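PDB 7JID: UDP-L-Rhamnose Synthase from Acanthamoeba polyphaga mimivirus, which probably completes the synthesis of UDP-L-rhamnose, binding NADP and the UDP-sugar in an RmlD-like, Rossmann-type dehydrogenase fold. Local coordinates for residues A[89-94]-A[148-153]; A[212-217]-A[265-270]. One frame throughout, in Å; residues are numbered along the deposited sequence.

Contact 1: residues A[89-94]-A[148-153]; sequences GPLCLA and RLMHFF
Leu91 pairs with Met150 and Ala94 with Phe153 where the helical turn 89-94 runs beside segment 148-153, on helix 138-150, without a hydrogen bond between the two. Ala94 sets its methyl squarely over one face of the Phe153 ring, CB lying 3.6 Å from the centroid and only 7° off the ring normal, a CH-pi contact. From Leu91, CD1 approaches Phe153 CE2 at 3.8 Å, while both methyls bear on Leu149 CB, with CD2 at 4.0 Å from it, the two leucine side chains crossing near a right angle. Met150 bends at its second torsion (chi2 -64°), which carries its methyl across the gap to Pro90, CE lying 3.7 Å from Pro90 CB. An edge-to-face pairing with Phe95 adds a further aromatic neighbour to Phe153, while Ala94 and Met150 also rest on Val157 of the sheet. Tyr88 of the second subunit packs on Leu149. Two neighbouring helices packed through apolar side chains on one side of a parallel sheet are characteristic of the Rossmann fold, here with the side chain of Pro90 about 6 Å from the bound NADP.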
loop_
_atom_site.group_PDB
_atom_site.type_symbol
_atom_site.label_atom_id
_atom_site.label_comp_id
_atom_site.label_asym_id
_atom_site.label_seq_id
_atom_site.Cartn_x
_atom_site.Cartn_y
_atom_site.Cartn_z
ATOM N N GLY A 89 -3.839 -2.456 7.607
ATOM C CA GLY A 89 -4.107 -2.709 9.035
ATOM C C GLY A 89 -3.089 -1.978 9.909
ATOM O O GLY A 89 -3.466 -1.228 10.820
ATOM N N PRO A 90 -1.772 -2.177 9.690
ATOM C CA PRO A 90 -0.767 -1.462 10.481
ATOM C C PRO A 90 -0.926 0.070 10.418
ATOM O O PRO A 90 -0.741 0.703 11.433
ATOM C CB PRO A 90 0.552 -1.947 9.825
ATOM C CG PRO A 90 0.220 -3.367 9.407
ATOM C CD PRO A 90 -1.182 -3.231 8.819
ATOM N N LEU A 91 -1.261 0.642 9.269
ATOM C CA LEU A 91 -1.424 2.098 9.146
ATOM C C LEU A 91 -2.647 2.527 9.980
ATOM O O LEU A 91 -2.576 3.629 10.584
ATOM C CB LEU A 91 -1.541 2.506 7.688
ATOM C CG LEU A 91 -0.263 3.037 7.048
ATOM C CD1 LEU A 91 0.097 4.409 7.593
ATOM C CD2 LEU A 91 0.883 2.072 7.242
ATOM N N CYS A 92 -3.732 1.751 9.975
ATOM C CA CYS A 92 -4.957 2.055 10.769
ATOM C C CYS A 92 -4.574 2.141 12.253
ATOM O O CYS A 92 -4.926 3.155 12.959
ATOM C CB CYS A 92 -6.016 0.987 10.573
ATOM S SG CYS A 92 -6.831 1.107 8.960
ATOM N N LEU A 93 -3.795 1.168 12.725
ATOM C CA LEU A 93 -3.288 1.174 14.114
ATOM C C LEU A 93 -2.432 2.407 14.366
ATOM O O LEU A 93 -2.634 3.076 15.434
ATOM C CB LEU A 93 -2.525 -0.117 14.375
ATOM C CG LEU A 93 -3.293 -1.429 14.261
ATOM C CD1 LEU A 93 -2.370 -2.547 14.665
ATOM C CD2 LEU A 93 -4.520 -1.455 15.166
ATOM N N ALA A 94 -1.534 2.783 13.449
ATOM C CA ALA A 94 -0.702 3.998 13.605
ATOM C C ALA A 94 -1.607 5.232 13.741
ATOM O O ALA A 94 -1.443 6.016 14.723
ATOM C CB ALA A 94 0.265 4.186 12.486
ATOM N N ARG A 148 8.413 2.547 5.207
ATOM C CA ARG A 148 8.563 3.977 4.888
ATOM C C ARG A 148 7.415 4.738 5.555
ATOM O O ARG A 148 7.658 5.814 6.130
ATOM C CB ARG A 148 8.556 4.143 3.377
ATOM C CG ARG A 148 9.746 3.469 2.719
ATOM C CD ARG A 148 9.765 3.673 1.234
ATOM N NE ARG A 148 10.158 5.041 0.926
ATOM C CZ ARG A 148 10.287 5.478 -0.313
ATOM N NH1 ARG A 148 10.046 4.673 -1.329
ATOM N NH2 ARG A 148 10.654 6.731 -0.538
ATOM N N LEU A 149 6.183 4.242 5.435
ATOM C CA LEU A 149 5.010 4.979 5.957
ATOM C C LEU A 149 5.137 5.128 7.465
ATOM O O LEU A 149 4.738 6.188 8.030
ATOM C CB LEU A 149 3.709 4.274 5.558
ATOM C CG LEU A 149 3.366 4.423 4.081
ATOM C CD1 LEU A 149 2.342 3.383 3.653
ATOM C CD2 LEU A 149 2.856 5.826 3.814
ATOM N N MET A 150 5.774 4.171 8.127
ATOM C CA MET A 150 5.916 4.240 9.611
ATOM C C MET A 150 6.841 5.389 10.018
ATOM O O MET A 150 6.696 5.879 11.157
ATOM C CB MET A 150 6.395 2.926 10.216
ATOM C CG MET A 150 5.357 1.842 10.159
ATOM S SD MET A 150 3.861 2.230 11.147
ATOM C CE MET A 150 2.851 0.802 10.733
ATOM N N HIS A 151 7.704 5.852 9.122
ATOM C CA HIS A 151 8.640 6.963 9.415
ATOM C C HIS A 151 7.835 8.259 9.561
ATOM O O HIS A 151 8.359 9.197 10.176
ATOM C CB HIS A 151 9.726 7.042 8.344
ATOM C CG HIS A 151 10.802 6.014 8.506
ATOM N ND1 HIS A 151 10.623 4.651 8.183
ATOM C CD2 HIS A 151 12.099 6.136 8.897
ATOM C CE1 HIS A 151 11.751 3.998 8.427
ATOM N NE2 HIS A 151 12.692 4.913 8.773
ATOM N N PHE A 152 6.622 8.343 9.009
ATOM C CA PHE A 152 5.715 9.500 9.233
ATOM C C PHE A 152 5.133 9.503 10.652
ATOM O O PHE A 152 4.482 10.519 11.017
ATOM C CB PHE A 152 4.582 9.515 8.207
ATOM C CG PHE A 152 5.059 9.889 6.842
ATOM C CD1 PHE A 152 5.374 11.195 6.543
ATOM C CD2 PHE A 152 5.158 8.945 5.843
ATOM C CE1 PHE A 152 5.819 11.537 5.275
ATOM C CE2 PHE A 152 5.584 9.291 4.569
ATOM C CZ PHE A 152 5.956 10.587 4.299
ATOM N N PHE A 153 5.371 8.453 11.451
ATOM C CA PHE A 153 4.891 8.309 12.835
ATOM C C PHE A 153 6.082 8.141 13.799
ATOM O O PHE A 153 5.958 7.469 14.787
ATOM C CB PHE A 153 3.942 7.114 12.948
ATOM C CG PHE A 153 2.695 7.224 12.119
ATOM C CD1 PHE A 153 1.523 7.708 12.670
ATOM C CD2 PHE A 153 2.692 6.822 10.795
ATOM C CE1 PHE A 153 0.377 7.816 11.898
ATOM C CE2 PHE A 153 1.538 6.912 10.027
ATOM C CZ PHE A 153 0.380 7.393 10.590
#

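Contact 2: residues A[212-217]-A[265-270]; sequences GTFNFT and DKLQSL
Lys266 reaches from helix 265-270 across the ring of Phe214 to the backbone of strand 212-215. Its NZ gives a hydrogen bond to Thr213 O at 2.8 Å, with a C=O...N angle of 151° and the donor somewhat out of the carbonyl plane. The same ammonium stands over the Phe214 face, with NZ 4.3 Å from the ring centroid, in a cation-pi contact; CE lies over that face too, offset toward the rim. A fully extended lysine chain, with CG anti to the backbone N (chi1 -173°), spans the distance and crosses the phenylalanine at about a right angle. Leu270 CD1 reaches Phe214 CE1 obliquely at 3.7 Å, whereas the backbone CA of Leu267 sits at the ring edge, near its plane. Farther along, Leu267 turns both methyls to Phe216, its CD1 lying 3.7 Å from Phe216 CE1. One water bridges the backbones, donating to Asn215 O and accepting from Leu267 N, 2.9 Å from each, thereby giving both polar groups a partner.

In the next shell, Met205 of helix 195-207 packs on both phenylalanines and Met198 touches Phe216 and Leu267. Asn215 ties the strand to its surroundings through OD1 to Arg161 and ND2 to Asn263 O, the latter just ahead of the helix. Backbone bonds to strand 157-162 hold 212-215 as the outermost strand at one end of the six-stranded parallel sheet. The axes of strand 212-215 and helix segment 265-270 approach to 7.4 Å and lie 97° apart, so that a short helix packs across this edge of the Rossmann-type sheet.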
loop_
_atom_site.group_PDB
_atom_site.type_symbol
_atom_site.label_atom_id
_atom_site.label_comp_id
_atom_site.label_asym_id
_atom_site.label_seq_id
_atom_site.Cartn_x
_atom_site.Cartn_y
_atom_site.Cartn_z
ATOM N N GLY A 212 10.191 5.319 17.036
ATOM C CA GLY A 212 11.091 5.416 15.891
ATOM C C GLY A 212 11.306 4.058 15.236
ATOM O O GLY A 212 10.790 3.062 15.729
ATOM N N THR A 213 12.169 4.028 14.253
ATOM C CA THR A 213 12.546 2.774 13.562
ATOM C C THR A 213 13.806 2.217 14.237
ATOM O O THR A 213 14.748 2.973 14.489
ATOM C CB THR A 213 12.732 2.997 12.069
ATOM O OG1 THR A 213 11.445 3.341 11.547
ATOM C CG2 THR A 213 13.240 1.779 11.341
ATOM N N PHE A 214 13.849 0.909 14.453
ATOM C CA PHE A 214 15.065 0.187 14.914
ATOM C C PHE A 214 15.215 -1.074 14.090
ATOM O O PHE A 214 14.314 -1.942 14.109
ATOM C CB PHE A 214 15.005 -0.177 16.385
ATOM C CG PHE A 214 15.118 0.997 17.329
ATOM C CD1 PHE A 214 16.298 1.213 18.036
ATOM C CD2 PHE A 214 14.016 1.790 17.597
ATOM C CE1 PHE A 214 16.372 2.266 18.947
ATOM C CE2 PHE A 214 14.113 2.870 18.474
ATOM C CZ PHE A 214 15.283 3.068 19.181
ATOM N N ASN A 215 16.392 -1.265 13.530
ATOM C CA ASN A 215 16.851 -2.601 13.089
ATOM C C ASN A 215 16.906 -3.475 14.341
ATOM O O ASN A 215 17.460 -3.064 15.356
ATOM C CB ASN A 215 18.189 -2.473 12.357
ATOM C CG ASN A 215 18.062 -1.831 11.007
ATOM O OD1 ASN A 215 17.011 -1.863 10.366
ATOM N ND2 ASN A 215 19.139 -1.170 10.567
ATOM N N PHE A 216 16.292 -4.640 14.280
ATOM C CA PHE A 216 15.951 -5.432 15.469
ATOM C C PHE A 216 16.360 -6.879 15.208
ATOM O O PHE A 216 15.591 -7.806 15.438
ATOM C CB PHE A 216 14.491 -5.242 15.837
ATOM C CG PHE A 216 14.301 -5.425 17.308
ATOM C CD1 PHE A 216 14.728 -4.452 18.193
ATOM C CD2 PHE A 216 13.596 -6.509 17.780
ATOM C CE1 PHE A 216 14.495 -4.628 19.558
ATOM C CE2 PHE A 216 13.400 -6.694 19.137
ATOM C CZ PHE A 216 13.822 -5.721 20.010
ATOM N N THR A 217 17.612 -7.021 14.800
ATOM C CA THR A 217 18.312 -8.314 14.668
ATOM C C THR A 217 19.476 -8.367 15.668
ATOM O O THR A 217 19.997 -7.307 16.076
ATOM C CB THR A 217 18.803 -8.501 13.233
ATOM O OG1 THR A 217 19.512 -7.311 12.902
ATOM C CG2 THR A 217 17.670 -8.738 12.250
ATOM N N ASP A 265 23.751 -0.449 15.158
ATOM C CA ASP A 265 24.370 0.508 16.104
ATOM C C ASP A 265 23.296 1.212 16.924
ATOM O O ASP A 265 23.513 1.473 18.130
ATOM C CB ASP A 265 25.289 1.465 15.359
ATOM C CG ASP A 265 26.522 0.814 14.744
ATOM O OD1 ASP A 265 26.788 -0.381 15.033
ATOM O OD2 ASP A 265 27.214 1.518 14.011
ATOM N N LYS A 266 22.176 1.545 16.305
ATOM C CA LYS A 266 21.141 2.304 17.033
ATOM C C LYS A 266 20.636 1.467 18.211
ATOM O O LYS A 266 20.556 2.000 19.316
ATOM C CB LYS A 266 20.002 2.730 16.113
ATOM C CG LYS A 266 18.997 3.653 16.793
ATOM C CD LYS A 266 17.865 3.993 15.881
ATOM C CE LYS A 266 16.886 4.966 16.499
ATOM N NZ LYS A 266 15.782 5.329 15.590
ATOM N N LEU A 267 20.254 0.203 17.990
ATOM C CA LEU A 267 19.761 -0.675 19.068
ATOM C C LEU A 267 20.904 -0.870 20.072
ATOM O O LEU A 267 20.617 -0.917 21.273
ATOM C CB LEU A 267 19.318 -2.022 18.502
ATOM C CG LEU A 267 18.680 -2.954 19.532
ATOM C CD1 LEU A 267 17.401 -2.361 20.106
ATOM C CD2 LEU A 267 18.456 -4.308 18.918
ATOM N N GLN A 268 22.134 -1.102 19.590
ATOM C CA GLN A 268 23.284 -1.402 20.497
ATOM C C GLN A 268 23.555 -0.223 21.440
ATOM O O GLN A 268 24.083 -0.501 22.535
ATOM C CB GLN A 268 24.505 -1.805 19.680
ATOM C CG GLN A 268 24.354 -3.190 19.061
ATOM C CD GLN A 268 25.588 -3.572 18.275
ATOM O OE1 GLN A 268 25.597 -3.682 17.035
ATOM N NE2 GLN A 268 26.664 -3.775 19.019
ATOM N N SER A 269 23.233 1.009 21.028
ATOM C CA SER A 269 23.415 2.239 21.847
ATOM C C SER A 269 22.526 2.152 23.082
ATOM O O SER A 269 22.897 2.750 24.108
ATOM C CB SER A 269 23.154 3.493 21.086
ATOM O OG SER A 269 21.759 3.646 20.764
ATOM N N LEU A 270 21.417 1.419 23.003
ATOM C CA LEU A 270 20.438 1.318 24.118
ATOM C C LEU A 270 20.569 -0.022 24.827
ATOM O O LEU A 270 20.254 -0.094 26.034
ATOM C CB LEU A 270 19.023 1.527 23.559
ATOM C CG LEU A 270 18.738 2.872 22.917
ATOM C CD1 LEU A 270 17.248 2.958 22.524
ATOM C CD2 LEU A 270 19.134 4.042 23.824
HETATM O O HOH W 1 19.439 -0.928 15.397
#

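Contact 1 closes before contact 2 opens along the chain, and their centres lie 19 Å apart. Strand 157-162 joins them: Met150 of contact 1 touches its Asn159, which also bonds to strand 212-215 of contact 2, lined up beside it. The two sets also touch directly, His151 CE1 lying 3.2 Å from Thr213 OG1. Contact 1 joins helices 79-99 and 138-150 near the bound NADP and the second subunit; contact 2 sets helix 265-270 against the sheet's last strand, with the side chain of Thr217 about 8 Å from the UDP-sugar. Contact 1 thus packs the helical layer of the Rossmann-type core, and contact 2 joins the last strand of its sheet to a later helix.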